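Local atomic coordinates of acinetobacter secreted protease CpaA (PDB entry 6O38), a protein that is a secreted zinc metalloprotease, captured here with its chaperone CpaB, and probably cleaves proteins outside the cell after type II secretion. Residues S26-N31 against R51-Y56; K330-S335 against N358-Y363. One frame throughout, in Å; residues are numbered along the deposited sequence.

Contact 1: S26-N31 against R51-Y56; sequences SLANGN and RSSAAY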
loop_
_atom_site.group_PDB
_atom_site.type_symbol
_atom_site.label_atom_id
_atom_site.label_comp_id
_atom_site.label_asym_id
_atom_site.label_seq_id
_atom_site.Cartn_x
_atom_site.Cartn_y
_atom_site.Cartn_z
ATOM N N SER A 26 22.400 2.076 26.527
ATOM C CA SER A 26 22.637 0.644 26.422
ATOM C C SER A 26 21.351 -0.136 26.665
ATOM O O SER A 26 20.569 0.196 27.562
ATOM C CB SER A 26 23.710 0.193 27.417
ATOM O OG SER A 26 24.954 0.814 27.142
ATOM N N LEU A 27 21.146 -1.177 25.862
ATOM C CA LEU A 27 20.007 -2.076 25.987
ATOM C C LEU A 27 20.507 -3.467 26.354
ATOM O O LEU A 27 21.478 -3.956 25.766
ATOM C CB LEU A 27 19.205 -2.127 24.684
ATOM C CG LEU A 27 18.506 -0.840 24.239
ATOM C CD1 LEU A 27 18.305 -0.835 22.734
ATOM C CD2 LEU A 27 17.173 -0.687 24.952
ATOM N N ALA A 28 19.847 -4.099 27.322
ATOM C CA ALA A 28 20.214 -5.432 27.778
ATOM C C ALA A 28 18.948 -6.268 27.921
ATOM O O ALA A 28 17.835 -5.789 27.686
ATOM C CB ALA A 28 20.998 -5.373 29.094
ATOM N N ASN A 29 19.121 -7.534 28.311
ATOM C CA ASN A 29 17.971 -8.422 28.451
ATOM C C ASN A 29 17.060 -7.977 29.590
ATOM O O ASN A 29 15.832 -7.966 29.440
ATOM C CB ASN A 29 18.438 -9.862 28.665
ATOM C CG ASN A 29 18.774 -10.563 27.364
ATOM O OD1 ASN A 29 18.208 -10.253 26.316
ATOM N ND2 ASN A 29 19.696 -11.516 27.425
ATOM N N GLY A 30 17.635 -7.611 30.730
ATOM C CA GLY A 30 16.866 -7.081 31.833
ATOM C C GLY A 30 16.634 -5.590 31.786
ATOM O O GLY A 30 15.962 -5.044 32.666
ATOM N N ASN A 31 17.169 -4.910 30.771
ATOM C CA ASN A 31 17.069 -3.455 30.636
ATOM C C ASN A 31 16.844 -3.172 29.151
ATOM O O ASN A 31 17.801 -3.013 28.388
ATOM C CB ASN A 31 18.327 -2.776 31.163
ATOM C CG ASN A 31 18.074 -1.362 31.637
ATOM O OD1 ASN A 31 17.144 -0.698 31.182
ATOM N ND2 ASN A 31 18.899 -0.897 32.566
ATOM N N ARG A 51 23.934 1.071 22.102
ATOM C CA ARG A 51 24.409 -0.303 22.106
ATOM C C ARG A 51 23.288 -1.225 22.561
ATOM O O ARG A 51 22.384 -0.813 23.294
ATOM C CB ARG A 51 25.626 -0.478 23.023
ATOM C CG ARG A 51 26.881 0.238 22.555
ATOM C CD ARG A 51 28.038 -0.029 23.506
ATOM N NE ARG A 51 29.273 0.616 23.072
ATOM C CZ ARG A 51 30.423 0.546 23.736
ATOM N NH1 ARG A 51 31.499 1.165 23.270
ATOM N NH2 ARG A 51 30.497 -0.140 24.869
ATOM N N SER A 52 23.351 -2.481 22.123
ATOM C CA SER A 52 22.322 -3.450 22.472
ATOM C C SER A 52 22.934 -4.835 22.601
ATOM O O SER A 52 23.641 -5.292 21.699
ATOM C CB SER A 52 21.204 -3.467 21.424
ATOM O OG SER A 52 20.248 -4.472 21.719
ATOM N N SER A 53 22.657 -5.491 23.728
ATOM C CA SER A 53 22.986 -6.897 23.922
ATOM C C SER A 53 21.748 -7.725 24.240
ATOM O O SER A 53 21.876 -8.882 24.655
ATOM C CB SER A 53 24.028 -7.059 25.034
ATOM O OG SER A 53 23.512 -6.636 26.284
ATOM N N ALA A 54 20.558 -7.161 24.052
ATOM C CA ALA A 54 19.321 -7.846 24.391
ATOM C C ALA A 54 18.927 -8.833 23.301
ATOM O O ALA A 54 19.247 -8.655 22.121
ATOM C CB ALA A 54 18.192 -6.838 24.605
ATOM N N ALA A 55 18.220 -9.888 23.712
ATOM C CA ALA A 55 17.732 -10.868 22.748
ATOM C C ALA A 55 16.641 -10.286 21.859
ATOM O O ALA A 55 16.510 -10.690 20.698
ATOM C CB ALA A 55 17.220 -12.111 23.475
ATOM N N TYR A 56 15.856 -9.347 22.379
ATOM C CA TYR A 56 14.797 -8.710 21.610
ATOM C C TYR A 56 15.353 -7.544 20.805
ATOM O O TYR A 56 16.222 -6.804 21.277
ATOM C CB TYR A 56 13.678 -8.218 22.529
ATOM C CG TYR A 56 12.846 -9.322 23.141
ATOM C CD1 TYR A 56 12.896 -10.617 22.638
ATOM C CD2 TYR A 56 12.006 -9.069 24.217
ATOM C CE1 TYR A 56 12.135 -11.628 23.194
ATOM C CE2 TYR A 56 11.242 -10.074 24.779
ATOM C CZ TYR A 56 11.311 -11.351 24.264
ATOM O OH TYR A 56 10.551 -12.354 24.820
#
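Leu27 and Asn29 bind Arg51, Ser53 and Ala55 through three hydrogen bonds with backbone N-H donors, two accepted by backbone oxygens and one by the Asn29 side chain, where two parallel strands run out into loops. Leu27 uses both of its backbone polar atoms: its N donates to Arg51 O at 2.9 Å, and its O takes a nearly straight bond from Ser53 N (2.8 Å, 174° at the hydrogen). Ser53 OG adds a weak bond to the same Leu27 O. Past the strand ends the asparagine takes over the bonding. Asn29 CG lies anti to its own carbonyl carbon (chi1 -83°), which brings the amide oxygen OD1 within 2.6 Å of Ala55 N, the donor tilted 16° from the amide plane.

Packing contacts are modest. Leu27 CD1 meets Ser52 CB at 4.1 Å on one face of the sheet, while Ala54 CB lies beside the Ala28 carbonyl. Ser26 and Arg51 occupy the other face, where the extended arginine leads away to a salt bridge with Glu24.

Strand 22-27 lies between strands 3-5 and 47-52, parallel to both, and strand 79-85 runs antiparallel along the far edge of 47-52. Pro7 and Val33 pack on Leu27, and Trp32 on Ala54, in this StcE-type beta-sandwich domain.

Contact 2: K330-S335 against N358-Y363; sequences KVVIVS and NRRFIY
Val331 and Ile333 exchange paired backbone hydrogen bonds with Phe361 and Arg359 across two antiparallel strands. Val331 N reaches Phe361 O at 2.8 Å, and Phe361 N reaches Val331 O at 2.7 Å in the carbonyl plane. Ile333 and Arg359 do the same, with Ile333 N meeting Arg359 O at 2.7 Å, nearly head-on to the carbonyl. At the non-hydrogen-bonded pair between them, Val332 and Arg360, CA-H groups point at carbonyl oxygens of the opposite strand.

On the face of Lys330, Val332, Arg360 and Ile362, the lysine and arginine run side by side in the same direction, their CD atoms 4.0 Å apart. Their charged ends are also close, but each has its own partner: Asp371 forms a salt bridge with Arg360 NE, whereas Asn413 accepts from Lys330 NZ. Tyr417 OH takes a bond from Arg360 NH1 and the backbone O of Ala414 one from NH2, so the guanidinium's rotation is held by three partners. With CG anti to the backbone N (chi1 -178°), Arg360 carries its CG to 3.8 Å from Val332 CG2, and Ile362 CD1 lies 4.1 Å from Lys330 CE.

The reverse face is more apolar. Ile333 CD1 approaches Phe361 CE1 at 4.1 Å; Ile353 packs on Ile333 and Leu321 on Phe361, while Arg359 folds away to Thr351.

Strand 305-310 flanks 330-335 in parallel, and strand 367-381 borders 358-364 antiparallel, within the last of the StcE-type beta-sandwich domains.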
loop_
_atom_site.group_PDB
_atom_site.type_symbol
_atom_site.label_atom_id
_atom_site.label_comp_id
_atom_site.label_asym_id
_atom_site.label_seq_id
_atom_site.Cartn_x
_atom_site.Cartn_y
_atom_site.Cartn_z
ATOM N N LYS A 330 -9.809 5.137 -18.306
ATOM C CA LYS A 330 -10.776 4.456 -17.460
ATOM C C LYS A 330 -11.639 5.469 -16.725
ATOM O O LYS A 330 -11.157 6.526 -16.307
ATOM C CB LYS A 330 -10.077 3.540 -16.449
ATOM C CG LYS A 330 -9.361 2.358 -17.076
ATOM C CD LYS A 330 -8.798 1.430 -16.015
ATOM C CE LYS A 330 -8.116 0.228 -16.645
ATOM N NZ LYS A 330 -8.022 -0.915 -15.694
ATOM N N VAL A 331 -12.917 5.136 -16.570
ATOM C CA VAL A 331 -13.855 5.917 -15.775
ATOM C C VAL A 331 -14.479 4.988 -14.745
ATOM O O VAL A 331 -15.062 3.959 -15.103
ATOM C CB VAL A 331 -14.938 6.578 -16.643
ATOM C CG1 VAL A 331 -15.999 7.220 -15.764
ATOM C CG2 VAL A 331 -14.316 7.612 -17.567
ATOM N N VAL A 332 -14.354 5.350 -13.472
ATOM C CA VAL A 332 -14.964 4.616 -12.370
ATOM C C VAL A 332 -16.055 5.490 -11.774
ATOM O O VAL A 332 -15.816 6.659 -11.453
ATOM C CB VAL A 332 -13.925 4.226 -11.304
ATOM C CG1 VAL A 332 -14.599 3.506 -10.147
ATOM C CG2 VAL A 332 -12.837 3.360 -11.917
ATOM N N ILE A 333 -17.253 4.933 -11.636
ATOM C CA ILE A 333 -18.396 5.661 -11.105
ATOM C C ILE A 333 -18.919 4.913 -9.888
ATOM O O ILE A 333 -19.188 3.708 -9.959
ATOM C CB ILE A 333 -19.499 5.834 -12.164
ATOM C CG1 ILE A 333 -18.934 6.548 -13.394
ATOM C CG2 ILE A 333 -20.668 6.618 -11.592
ATOM C CD1 ILE A 333 -19.920 6.701 -14.524
ATOM N N VAL A 334 -19.049 5.627 -8.772
ATOM C CA VAL A 334 -19.625 5.084 -7.550
ATOM C C VAL A 334 -20.877 5.888 -7.233
ATOM O O VAL A 334 -20.962 7.087 -7.527
ATOM C CB VAL A 334 -18.629 5.099 -6.366
ATOM C CG1 VAL A 334 -17.219 4.796 -6.851
ATOM C CG2 VAL A 334 -18.669 6.424 -5.622
ATOM N N SER A 335 -21.871 5.213 -6.663
ATOM C CA SER A 335 -23.164 5.828 -6.391
ATOM C C SER A 335 -23.586 5.508 -4.967
ATOM O O SER A 335 -23.687 4.334 -4.594
ATOM C CB SER A 335 -24.226 5.346 -7.383
ATOM O OG SER A 335 -25.489 5.919 -7.092
ATOM N N ASN A 358 -20.409 0.029 -7.752
ATOM C CA ASN A 358 -19.201 0.543 -8.381
ATOM C C ASN A 358 -19.170 0.068 -9.826
ATOM O O ASN A 358 -19.405 -1.115 -10.098
ATOM C CB ASN A 358 -17.946 0.073 -7.641
ATOM C CG ASN A 358 -17.760 0.762 -6.305
ATOM O OD1 ASN A 358 -16.972 1.699 -6.183
ATOM N ND2 ASN A 358 -18.482 0.297 -5.292
ATOM N N ARG A 359 -18.890 0.985 -10.749
ATOM C CA ARG A 359 -18.901 0.650 -12.165
ATOM C C ARG A 359 -17.701 1.280 -12.848
ATOM O O ARG A 359 -17.454 2.480 -12.693
ATOM C CB ARG A 359 -20.192 1.125 -12.844
ATOM C CG ARG A 359 -21.438 0.408 -12.367
ATOM C CD ARG A 359 -21.641 -0.885 -13.127
ATOM N NE ARG A 359 -21.915 -0.661 -14.541
ATOM C CZ ARG A 359 -23.133 -0.585 -15.061
ATOM N NH1 ARG A 359 -24.201 -0.713 -14.286
ATOM N NH2 ARG A 359 -23.282 -0.385 -16.360
ATOM N N ARG A 360 -16.957 0.471 -13.597
ATOM C CA ARG A 360 -15.785 0.931 -14.326
ATOM C C ARG A 360 -16.003 0.740 -15.819
ATOM O O ARG A 360 -16.547 -0.280 -16.254
ATOM C CB ARG A 360 -14.512 0.195 -13.883
ATOM C CG ARG A 360 -13.249 0.690 -14.582
ATOM C CD ARG A 360 -11.978 0.151 -13.943
ATOM N NE ARG A 360 -11.758 -1.258 -14.248
ATOM C CZ ARG A 360 -11.973 -2.250 -13.390
ATOM N NH1 ARG A 360 -12.412 -1.985 -12.166
ATOM N NH2 ARG A 360 -11.747 -3.504 -13.753
ATOM N N PHE A 361 -15.581 1.734 -16.597
ATOM C CA PHE A 361 -15.645 1.683 -18.048
ATOM C C PHE A 361 -14.264 1.989 -18.608
ATOM O O PHE A 361 -13.503 2.769 -18.029
ATOM C CB PHE A 361 -16.677 2.677 -18.603
ATOM C CG PHE A 361 -18.056 2.508 -18.024
ATOM C CD1 PHE A 361 -18.424 3.168 -16.861
ATOM C CD2 PHE A 361 -18.985 1.688 -18.642
ATOM C CE1 PHE A 361 -19.691 3.013 -16.329
ATOM C CE2 PHE A 361 -20.253 1.528 -18.115
ATOM C CZ PHE A 361 -20.606 2.192 -16.957
ATOM N N ILE A 362 -13.943 1.366 -19.737
ATOM C CA ILE A 362 -12.645 1.537 -20.378
ATOM C C ILE A 362 -12.872 1.906 -21.838
ATOM O O ILE A 362 -13.804 1.407 -22.480
ATOM C CB ILE A 362 -11.767 0.272 -20.246
ATOM C CG1 ILE A 362 -10.348 0.540 -20.756
ATOM C CG2 ILE A 362 -12.393 -0.913 -20.973
ATOM C CD1 ILE A 362 -9.377 -0.588 -20.478
ATOM N N TYR A 363 -12.029 2.795 -22.354
ATOM C CA TYR A 363 -12.158 3.286 -23.717
ATOM C C TYR A 363 -11.369 2.402 -24.672
ATOM O O TYR A 363 -10.228 2.022 -24.392
ATOM C CB TYR A 363 -11.671 4.733 -23.808
ATOM C CG TYR A 363 -12.068 5.443 -25.081
ATOM C CD1 TYR A 363 -13.375 5.868 -25.281
ATOM C CD2 TYR A 363 -11.136 5.702 -26.077
ATOM C CE1 TYR A 363 -13.746 6.521 -26.440
ATOM C CE2 TYR A 363 -11.497 6.356 -27.241
ATOM C CZ TYR A 363 -12.804 6.763 -27.416
ATOM O OH TYR A 363 -13.172 7.415 -28.571
#

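How the contacts relate
Contacts 1 and 2 belong to the first and the last of four StcE-type beta-sandwich domains, in series along the chain. Their centres stand 54 Å apart on opposite sides of the chain's centre, with about 43 Å between nearest atoms, so neither touches the other. Each joins two strands of its own domain: contact 1 is where a parallel pair gives way to loops, contact 2 an antiparallel pair with four backbone bonds. Neither includes the zinc ligands His498, His502 and His508 of the reprolysin-like region. Contact 2 is tied toward that region through Asn413, Ala414 and Tyr417, whereas contact 1 lies near the N-terminal end of the chain.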